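Local atomic coordinates of TetR family transcriptional regulator (Mycobacterium smegmatis, PDB entry 5XS9), a protein that probably binds DNA as a TetR-type regulator and controls the transcription of genes for biotin metabolism. Residues K14-D18 against H19-D23; R27-A30 against R31-V35; G52-A55 against D56-R60; R117-A121 against A122-D126. All coordinates share one frame; numbering follows the deposited sequence.

Interaction 1: K14-D18 against H19-D23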
loop_
_atom_site.group_PDB
_atom_site.type_symbol
_atom_site.label_atom_id
_atom_site.label_comp_id
_atom_site.label_asym_id
_atom_site.label_seq_id
_atom_site.Cartn_x
_atom_site.Cartn_y
_atom_site.Cartn_z
ATOM N N LYS A 14 2.748 -6.749 21.140
ATOM C CA LYS A 14 3.061 -5.622 22.023
ATOM C C LYS A 14 4.331 -4.840 21.594
ATOM O O LYS A 14 4.371 -3.627 21.649
ATOM C CB LYS A 14 3.215 -6.170 23.455
ATOM C CG LYS A 14 3.337 -5.111 24.535
ATOM C CD LYS A 14 3.279 -5.773 25.908
ATOM C CE LYS A 14 4.050 -4.987 26.952
ATOM N NZ LYS A 14 3.698 -3.544 26.903
ATOM N N ILE A 15 5.350 -5.533 21.119
ATOM C CA ILE A 15 6.526 -4.845 20.592
ATOM C C ILE A 15 6.109 -3.976 19.378
ATOM O O ILE A 15 6.518 -2.815 19.229
ATOM C CB ILE A 15 7.618 -5.860 20.192
ATOM C CG1 ILE A 15 8.184 -6.518 21.458
ATOM C CG2 ILE A 15 8.759 -5.198 19.430
ATOM C CD1 ILE A 15 8.906 -7.822 21.224
ATOM N N LEU A 16 5.310 -4.567 18.507
ATOM C CA LEU A 16 4.780 -3.875 17.352
ATOM C C LEU A 16 4.038 -2.653 17.771
ATOM O O LEU A 16 4.331 -1.576 17.272
ATOM C CB LEU A 16 3.891 -4.807 16.519
ATOM C CG LEU A 16 3.160 -4.065 15.384
ATOM C CD1 LEU A 16 4.088 -3.849 14.210
ATOM C CD2 LEU A 16 1.987 -4.891 14.955
ATOM N N ASP A 17 3.069 -2.813 18.673
ATOM C CA ASP A 17 2.285 -1.661 19.160
ATOM C C ASP A 17 3.146 -0.594 19.777
ATOM O O ASP A 17 3.051 0.552 19.403
ATOM C CB ASP A 17 1.148 -2.121 20.131
ATOM C CG ASP A 17 0.052 -2.889 19.389
ATOM O OD1 ASP A 17 -0.112 -2.568 18.204
ATOM O OD2 ASP A 17 -0.626 -3.807 19.912
ATOM N N ASP A 18 3.989 -0.985 20.714
ATOM C CA ASP A 18 4.858 -0.029 21.441
ATOM C C ASP A 18 5.978 0.586 20.616
ATOM O O ASP A 18 6.348 1.742 20.820
ATOM C CB ASP A 18 5.469 -0.720 22.676
ATOM C CG ASP A 18 4.432 -1.102 23.709
ATOM O OD1 ASP A 18 3.299 -0.622 23.672
ATOM O OD2 ASP A 18 4.745 -1.944 24.557
ATOM N N HIS A 19 6.537 -0.162 19.679
ATOM C CA HIS A 19 7.772 0.295 19.064
ATOM C C HIS A 19 7.811 0.325 17.577
ATOM O O HIS A 19 8.781 0.816 17.046
ATOM C CB HIS A 19 8.940 -0.585 19.560
ATOM C CG HIS A 19 9.139 -0.512 21.035
ATOM N ND1 HIS A 19 9.484 0.658 21.674
ATOM C CD2 HIS A 19 8.991 -1.446 22.004
ATOM C CE1 HIS A 19 9.555 0.440 22.972
ATOM N NE2 HIS A 19 9.245 -0.823 23.198
ATOM N N GLY A 20 6.811 -0.235 16.889
ATOM C CA GLY A 20 6.793 -0.203 15.462
ATOM C C GLY A 20 7.368 -1.439 14.814
ATOM O O GLY A 20 8.100 -2.216 15.410
ATOM N N ILE A 21 7.038 -1.585 13.552
ATOM C CA ILE A 21 7.393 -2.798 12.818
ATOM C C ILE A 21 8.899 -3.012 12.705
ATOM O O ILE A 21 9.367 -4.165 12.773
ATOM C CB ILE A 21 6.722 -2.824 11.443
ATOM C CG1 ILE A 21 6.785 -4.227 10.834
ATOM C CG2 ILE A 21 7.279 -1.697 10.528
ATOM C CD1 ILE A 21 6.039 -4.356 9.518
ATOM N N ALA A 22 9.674 -1.932 12.603
ATOM C CA ALA A 22 11.134 -2.100 12.470
ATOM C C ALA A 22 11.793 -2.780 13.717
ATOM O O ALA A 22 12.725 -3.552 13.584
ATOM C CB ALA A 22 11.799 -0.751 12.126
ATOM N N ASP A 23 11.243 -2.542 14.898
ATOM C CA ASP A 23 11.728 -3.116 16.143
ATOM C C ASP A 23 11.216 -4.510 16.419
ATOM O O ASP A 23 11.644 -5.102 17.376
ATOM C CB ASP A 23 11.299 -2.224 17.317
ATOM C CG ASP A 23 12.214 -1.020 17.510
ATOM O OD1 ASP A 23 12.158 -0.414 18.598
ATOM O OD2 ASP A 23 12.995 -0.712 16.584
#
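Ile15 O accepts from His19 N at 2.7 Å and Leu16 O from Gly20 N at 2.8 Å, in the last turn of helix 5-19, the first helix of the TetR-type DNA-binding domain. Gly20 then leaves the helix with a phi of 95°, a positive angle that glycine takes readily.

The imidazole of His19 can be followed outward. With CG anti to the carbonyl carbon and beside the backbone N (chi1 -61°), CB lies 3.3 Å from Ile15 O, and CG and ND1 pass over the peptide carbonyl of Asp18. CE1 has its nearest approach to the preceding segment at Asp18 O, 4.1 Å away. CD2 and NE2 lie over Asp18 CB, which stands 3.9 Å from the ring centroid and 20° off its normal, a CH-pi contact over one face. The carboxylate of Asp18 turns the other way, and its OD2 offers the syn lone pair to Lys14 NZ in a salt bridge one turn back.

On the inner side Leu16 and Ile21 pack together, and both also touch Leu95 of helix 92-101, while Ile15 faces helix 26-33. Leu16 CD1 meets Ile21 CA at 3.7 Å and Ile21 CB at 4.0 Å.

Interaction 2: R27-A30 against R31-V35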
loop_
_atom_site.group_PDB
_atom_site.type_symbol
_atom_site.label_atom_id
_atom_site.label_comp_id
_atom_site.label_asym_id
_atom_site.label_seq_id
_atom_site.Cartn_x
_atom_site.Cartn_y
_atom_site.Cartn_z
ATOM N N ARG A 27 15.325 -11.349 17.684
ATOM C CA ARG A 27 16.226 -11.059 18.835
ATOM C C ARG A 27 15.531 -10.148 19.847
ATOM O O ARG A 27 15.622 -10.394 21.030
ATOM C CB ARG A 27 17.583 -10.495 18.422
ATOM C CG ARG A 27 17.558 -9.053 17.953
ATOM C CD ARG A 27 18.867 -8.613 17.311
ATOM N NE ARG A 27 18.659 -7.457 16.420
ATOM C CZ ARG A 27 18.089 -7.505 15.208
ATOM N NH1 ARG A 27 17.613 -8.650 14.687
ATOM N NH2 ARG A 27 17.984 -6.394 14.496
ATOM N N ARG A 28 14.768 -9.152 19.388
ATOM C CA ARG A 28 14.036 -8.298 20.351
ATOM C C ARG A 28 12.941 -9.065 21.093
ATOM O O ARG A 28 12.727 -8.884 22.286
ATOM C CB ARG A 28 13.416 -7.077 19.630
ATOM C CG ARG A 28 12.577 -6.186 20.538
ATOM C CD ARG A 28 13.478 -5.360 21.396
ATOM N NE ARG A 28 12.718 -4.576 22.361
ATOM C CZ ARG A 28 12.435 -3.277 22.256
ATOM N NH1 ARG A 28 12.817 -2.532 21.204
ATOM N NH2 ARG A 28 11.753 -2.703 23.239
ATOM N N LEU A 29 12.247 -9.930 20.364
ATOM C CA LEU A 29 11.175 -10.712 20.944
ATOM C C LEU A 29 11.762 -11.599 22.055
ATOM O O LEU A 29 11.164 -11.709 23.121
ATOM C CB LEU A 29 10.534 -11.606 19.873
ATOM C CG LEU A 29 9.310 -12.412 20.288
ATOM C CD1 LEU A 29 8.198 -11.578 20.982
ATOM C CD2 LEU A 29 8.847 -13.129 19.043
ATOM N N ALA A 30 12.893 -12.260 21.772
ATOM C CA ALA A 30 13.545 -13.119 22.792
ATOM C C ALA A 30 13.948 -12.317 24.036
ATOM O O ALA A 30 13.749 -12.769 25.157
ATOM C CB ALA A 30 14.738 -13.846 22.240
ATOM N N ARG A 31 14.476 -11.122 23.832
ATOM C CA ARG A 31 14.794 -10.263 24.964
ATOM C C ARG A 31 13.540 -9.907 25.799
ATOM O O ARG A 31 13.570 -10.092 26.994
ATOM C CB ARG A 31 15.539 -9.032 24.499
ATOM C CG ARG A 31 15.902 -8.081 25.615
ATOM C CD ARG A 31 17.051 -7.177 25.213
ATOM N NE ARG A 31 16.800 -6.171 24.156
ATOM C CZ ARG A 31 15.994 -5.107 24.262
ATOM N NH1 ARG A 31 15.238 -4.905 25.354
ATOM N NH2 ARG A 31 15.917 -4.237 23.243
ATOM N N GLU A 32 12.430 -9.511 25.159
ATOM C CA GLU A 32 11.215 -9.179 25.862
ATOM C C GLU A 32 10.602 -10.350 26.584
ATOM O O GLU A 32 9.963 -10.170 27.609
ATOM C CB GLU A 32 10.170 -8.589 24.926
ATOM C CG GLU A 32 10.591 -7.271 24.284
ATOM C CD GLU A 32 10.875 -6.148 25.273
ATOM O OE1 GLU A 32 10.310 -6.114 26.371
ATOM O OE2 GLU A 32 11.672 -5.279 24.929
ATOM N N LEU A 33 10.730 -11.554 26.051
ATOM C CA LEU A 33 10.250 -12.710 26.755
ATOM C C LEU A 33 11.294 -13.211 27.784
ATOM O O LEU A 33 11.013 -14.142 28.516
ATOM C CB LEU A 33 9.881 -13.844 25.807
ATOM C CG LEU A 33 8.698 -13.567 24.880
ATOM C CD1 LEU A 33 8.782 -14.541 23.752
ATOM C CD2 LEU A 33 7.398 -13.707 25.654
ATOM N N ASP A 34 12.485 -12.616 27.802
ATOM C CA ASP A 34 13.542 -13.047 28.686
ATOM C C ASP A 34 13.724 -14.543 28.453
ATOM O O ASP A 34 13.517 -15.342 29.358
ATOM C CB ASP A 34 13.210 -12.694 30.162
ATOM C CG ASP A 34 14.418 -12.810 31.092
ATOM O OD1 ASP A 34 15.543 -12.972 30.602
ATOM O OD2 ASP A 34 14.240 -12.735 32.324
ATOM N N VAL A 35 14.036 -14.911 27.205
ATOM C CA VAL A 35 14.423 -16.273 26.855
ATOM C C VAL A 35 15.613 -16.254 25.928
ATOM O O VAL A 35 15.945 -15.243 25.327
ATOM C CB VAL A 35 13.306 -17.107 26.254
ATOM C CG1 VAL A 35 12.176 -17.248 27.247
ATOM C CG2 VAL A 35 12.812 -16.523 24.912
#
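Arg31, Glu32 and Leu33 donate their backbone N-H groups to Arg27, Arg28 and Leu29 in regular i to i-4 helical bonds, and Val35 N closes the end on Ala30 O at 3.0 Å, nearly straight at 173°. Asp34 has positive phi and returns its N-H to Arg31 O, which completes a Schellman motif.

A bend at chi2 turns the Arg28 guanidinium along the helix toward Glu32. Both of its bonds go side-on to one oxygen: Arg28 NE meets Glu32 OE2 at 2.9 Å, on the anti lone pair, and Arg28 NH2 meets the same OE2 at 3.1 Å from above the carboxylate plane. The oxygen lies in the guanidinium plane, while the two flat groups are turned 45° apart. Arg31 lays its guanidinium over Arg28, with Arg31 NH2 3.3 Å from Arg28 CD and the planes only 19° apart. The three residues form a salt-bridge network, in which Arg31 NH1 and Glu32 OE2 make a long pair, 3.6 Å apart, of charges only.

On another side Leu29 and Leu33 run side by side, CD1 to CD1 at 4.1 Å, and both touch Leu40. Val35 CG2 approaches Ala30 CB. Helix 26-33, ended by this Schellman motif, is the first helix of the helix-turn-helix of the TetR family.

Interaction 3: G52-A55 against D56-R60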
loop_
_atom_site.group_PDB
_atom_site.type_symbol
_atom_site.label_atom_id
_atom_site.label_comp_id
_atom_site.label_asym_id
_atom_site.label_seq_id
_atom_site.Cartn_x
_atom_site.Cartn_y
_atom_site.Cartn_z
ATOM N N GLY A 52 3.808 -13.225 9.850
ATOM C CA GLY A 52 2.544 -13.907 9.481
ATOM C C GLY A 52 1.598 -14.242 10.663
ATOM O O GLY A 52 0.376 -14.035 10.586
ATOM N N ALA A 53 2.156 -14.758 11.753
ATOM C CA ALA A 53 1.360 -15.076 12.925
ATOM C C ALA A 53 0.885 -13.814 13.562
ATOM O O ALA A 53 -0.203 -13.736 14.062
ATOM C CB ALA A 53 2.210 -15.860 13.937
ATOM N N VAL A 54 1.734 -12.801 13.625
ATOM C CA VAL A 54 1.300 -11.570 14.214
ATOM C C VAL A 54 0.176 -10.946 13.307
ATOM O O VAL A 54 -0.842 -10.389 13.823
ATOM C CB VAL A 54 2.454 -10.573 14.362
ATOM C CG1 VAL A 54 1.919 -9.207 14.668
ATOM C CG2 VAL A 54 3.431 -11.001 15.433
ATOM N N ALA A 55 0.366 -11.003 11.993
ATOM C CA ALA A 55 -0.741 -10.588 11.027
ATOM C C ALA A 55 -2.085 -11.314 11.340
ATOM O O ALA A 55 -3.146 -10.676 11.479
ATOM C CB ALA A 55 -0.319 -10.829 9.586
ATOM N N ASP A 56 -2.036 -12.641 11.523
ATOM C CA ASP A 56 -3.290 -13.389 11.820
ATOM C C ASP A 56 -3.887 -13.070 13.136
ATOM O O ASP A 56 -5.090 -13.053 13.274
ATOM C CB ASP A 56 -3.118 -14.868 11.612
ATOM C CG ASP A 56 -2.908 -15.173 10.154
ATOM O OD1 ASP A 56 -3.359 -14.377 9.279
ATOM O OD2 ASP A 56 -2.310 -16.169 9.837
ATOM N N HIS A 57 -3.055 -12.668 14.073
ATOM C CA HIS A 57 -3.525 -12.305 15.389
ATOM C C HIS A 57 -4.223 -10.958 15.333
ATOM O O HIS A 57 -5.298 -10.789 15.913
ATOM C CB HIS A 57 -2.327 -12.258 16.359
ATOM C CG HIS A 57 -2.701 -11.896 17.755
ATOM N ND1 HIS A 57 -2.245 -10.758 18.374
ATOM C CD2 HIS A 57 -3.473 -12.528 18.658
ATOM C CE1 HIS A 57 -2.751 -10.683 19.589
ATOM N NE2 HIS A 57 -3.510 -11.739 19.779
ATOM N N ILE A 58 -3.578 -9.991 14.677
ATOM C CA ILE A 58 -4.121 -8.643 14.362
ATOM C C ILE A 58 -5.476 -8.749 13.635
ATOM O O ILE A 58 -6.357 -7.934 13.825
ATOM C CB ILE A 58 -3.078 -7.866 13.454
ATOM C CG1 ILE A 58 -1.947 -7.318 14.299
ATOM C CG2 ILE A 58 -3.622 -6.693 12.681
ATOM C CD1 ILE A 58 -0.789 -6.849 13.422
ATOM N N LEU A 59 -5.613 -9.717 12.774
ATOM C CA LEU A 59 -6.788 -9.860 11.922
ATOM C C LEU A 59 -7.855 -10.818 12.512
ATOM O O LEU A 59 -8.898 -11.037 11.880
ATOM C CB LEU A 59 -6.331 -10.455 10.549
ATOM C CG LEU A 59 -5.508 -9.546 9.649
ATOM C CD1 LEU A 59 -5.004 -10.291 8.434
ATOM C CD2 LEU A 59 -6.291 -8.309 9.256
ATOM N N ARG A 60 -7.571 -11.426 13.664
ATOM C CA ARG A 60 -8.583 -12.124 14.476
ATOM C C ARG A 60 -9.955 -11.406 14.489
ATOM O O ARG A 60 -10.936 -11.994 14.112
ATOM C CB ARG A 60 -8.038 -12.248 15.890
ATOM C CG ARG A 60 -8.891 -12.944 16.940
ATOM C CD ARG A 60 -8.051 -13.153 18.205
ATOM N NE ARG A 60 -7.117 -12.031 18.441
ATOM C CZ ARG A 60 -7.349 -10.930 19.169
ATOM N NH1 ARG A 60 -8.508 -10.741 19.813
ATOM N NH2 ARG A 60 -6.391 -10.000 19.259
#
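Val54 and Ile58 form the tight apolar part of this turn of helix 47-58, where Val54 CG1 meets Ile58 CD1 at 3.8 Å. Ile58 CG1 stands anti to the carbonyl carbon and beside the backbone N (chi1 -78°), which lays the chain back over the preceding turn, with CG1 3.3 Å from Val54 O. The Ile58 N-H reaches that same oxygen at 2.9 Å and 174°. Leu59 closes in likewise, its N bonded to Ala55 O and its CG 3.2 Å from that oxygen. These residues face inward: Val54 and Ile58 touch helix 5-19, and Val54 and Ala55 meet Leu95.

Elsewhere the two segments meet more loosely. Ala53 directs its CB away from the following turn, and His57 keeps only CB near Ala53 O and Val54 O, while its ring packs instead on helix 5-19, where ND1 bonds Thr13. On the solvent side Arg60 is poorly ordered, and its NE makes a weak bond to His57 O.

Asp56 sits over Gly52, its OD2 3.5 Å from Gly52 O, but its carboxylate is satisfied by Ser105 OG and by the backbone N-H groups of Val106 and Val107. A carboxylate held at the start of helix 106-122 would probably be favoured in its charged form by the helix dipole.

Interaction 4: R117-A121 against A122-D126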
loop_
_atom_site.group_PDB
_atom_site.type_symbol
_atom_site.label_atom_id
_atom_site.label_comp_id
_atom_site.label_asym_id
_atom_site.label_seq_id
_atom_site.Cartn_x
_atom_site.Cartn_y
_atom_site.Cartn_z
ATOM N N ARG A 117 -16.762 -14.447 -3.004
ATOM C CA ARG A 117 -18.196 -14.777 -3.019
ATOM C C ARG A 117 -19.166 -13.613 -3.302
ATOM O O ARG A 117 -20.195 -13.761 -3.974
ATOM C CB ARG A 117 -18.564 -15.496 -1.734
ATOM C CG ARG A 117 -17.829 -16.865 -1.645
ATOM C CD ARG A 117 -18.326 -17.735 -0.471
ATOM N NE ARG A 117 -17.522 -17.492 0.738
ATOM C CZ ARG A 117 -16.457 -18.205 1.126
ATOM N NH1 ARG A 117 -16.056 -19.275 0.425
ATOM N NH2 ARG A 117 -15.777 -17.847 2.232
ATOM N N ALA A 118 -18.806 -12.410 -2.845
ATOM C CA ALA A 118 -19.616 -11.256 -3.122
ATOM C C ALA A 118 -19.410 -10.903 -4.590
ATOM O O ALA A 118 -20.346 -10.543 -5.295
ATOM C CB ALA A 118 -19.169 -10.077 -2.203
ATOM N N ALA A 119 -18.188 -10.987 -5.072
ATOM C CA ALA A 119 -17.926 -10.647 -6.512
ATOM C C ALA A 119 -18.747 -11.549 -7.438
ATOM O O ALA A 119 -19.302 -11.119 -8.436
ATOM C CB ALA A 119 -16.457 -10.751 -6.839
ATOM N N ARG A 120 -18.879 -12.794 -7.051
ATOM C CA ARG A 120 -19.610 -13.781 -7.863
ATOM C C ARG A 120 -21.118 -13.463 -7.883
ATOM O O ARG A 120 -21.754 -13.471 -8.946
ATOM C CB ARG A 120 -19.218 -15.185 -7.332
ATOM C CG ARG A 120 -19.737 -16.345 -8.116
ATOM C CD ARG A 120 -19.552 -17.673 -7.363
ATOM N NE ARG A 120 -18.220 -18.162 -7.645
ATOM C CZ ARG A 120 -17.156 -18.120 -6.829
ATOM N NH1 ARG A 120 -17.220 -17.644 -5.584
ATOM N NH2 ARG A 120 -15.986 -18.563 -7.295
ATOM N N ALA A 121 -21.679 -13.001 -6.748
ATOM C CA ALA A 121 -23.055 -12.544 -6.739
ATOM C C ALA A 121 -23.272 -11.330 -7.612
ATOM O O ALA A 121 -24.348 -11.092 -8.169
ATOM C CB ALA A 121 -23.537 -12.276 -5.289
ATOM N N ALA A 122 -22.256 -10.473 -7.655
ATOM C CA ALA A 122 -22.320 -9.283 -8.463
ATOM C C ALA A 122 -22.289 -9.584 -9.968
ATOM O O ALA A 122 -22.685 -8.739 -10.811
ATOM C CB ALA A 122 -21.139 -8.382 -8.115
ATOM N N GLY A 123 -21.785 -10.762 -10.327
ATOM C CA GLY A 123 -21.798 -11.146 -11.732
ATOM C C GLY A 123 -20.417 -11.319 -12.340
ATOM O O GLY A 123 -20.345 -11.596 -13.509
ATOM N N VAL A 124 -19.349 -11.111 -11.572
ATOM C CA VAL A 124 -18.040 -11.328 -12.026
ATOM C C VAL A 124 -17.900 -12.817 -12.370
ATOM O O VAL A 124 -18.283 -13.683 -11.615
ATOM C CB VAL A 124 -16.955 -10.838 -10.977
ATOM C CG1 VAL A 124 -15.557 -11.100 -11.459
ATOM C CG2 VAL A 124 -17.025 -9.340 -10.751
ATOM N N SER A 125 -17.281 -13.085 -13.489
ATOM C CA SER A 125 -17.084 -14.475 -13.897
ATOM C C SER A 125 -16.201 -15.232 -12.930
ATOM O O SER A 125 -15.304 -14.676 -12.255
ATOM C CB SER A 125 -16.470 -14.505 -15.344
ATOM O OG SER A 125 -15.082 -14.308 -15.180
ATOM N N ASP A 126 -16.397 -16.541 -12.856
ATOM C CA ASP A 126 -15.574 -17.361 -11.943
ATOM C C ASP A 126 -14.082 -17.177 -12.186
ATOM O O ASP A 126 -13.300 -17.197 -11.209
ATOM C CB ASP A 126 -15.994 -18.850 -11.972
ATOM C CG ASP A 126 -17.238 -19.144 -11.147
ATOM O OD1 ASP A 126 -17.826 -18.245 -10.504
ATOM O OD2 ASP A 126 -17.656 -20.322 -11.133
HETATM O O HOH W 1 -14.034 -18.797 -9.124
#
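Arg120 and Asp126 meet in a salt bridge across the turn that follows helix 106-122. Arg120 NE donates to Asp126 OD1 at 2.9 Å and 146°, and the oxygen is tilted from the guanidinium plane, near its edge. The carboxylate is turned steeply, 71° from that plane, and OD1 is met from above it. Arg120 reaches there with CG opposite the backbone N (chi1 -174°); a bend at chi3 turns NE toward OD1, while CG and CD each lie 3.6 Å from that oxygen. A water spans the pair a second time, donating to the backbone oxygen Asp126 O and weakly accepting from Arg120 NH2.

The next shell is the backbone that places Asp126. Gly123 takes the positive phi of the Schellman motif that ends the helix: its N-H goes to Arg120 O, and Val124 N bonds Ala119 O at 3.1 Å. Val124 then packs its CB 4.2 Å from Ala119 CB.

Farther out, Ala119 and Val124 both touch Ala132 of helix 129-155, Ala122 rests on Trp71 and Leu185, and Val124 packs on Phe176 of the second subunit. The chemistry thus divides the turn: apolar groups join it to the helical bundle and the dimer partner, while an ion pair and a water bridge the exposed side, where contacts with a crystal neighbour may influence the pairing.

From the N terminus the four contacts follow in series, none nesting or crossing, and each is local, spanning only a turn. Interaction 1 ends helix 5-19 and interaction 2 ends helix 26-33; their centres are 13 Å apart, and Ile15 CD1 packs on Glu32 CG at 3.5 Å, joining the two helices. Interaction 3, near the end of helix 47-58, meets interaction 1 through Leu16 CD2 and Ile58 CD1, joining helix 5-19 to helix 47-58. Interaction 4 ends helix 106-122 within the C-terminal domain, its centre about 46 Å from that of interaction 2 and on the opposite side of the chain's centre, where its Val124 packs on the second subunit.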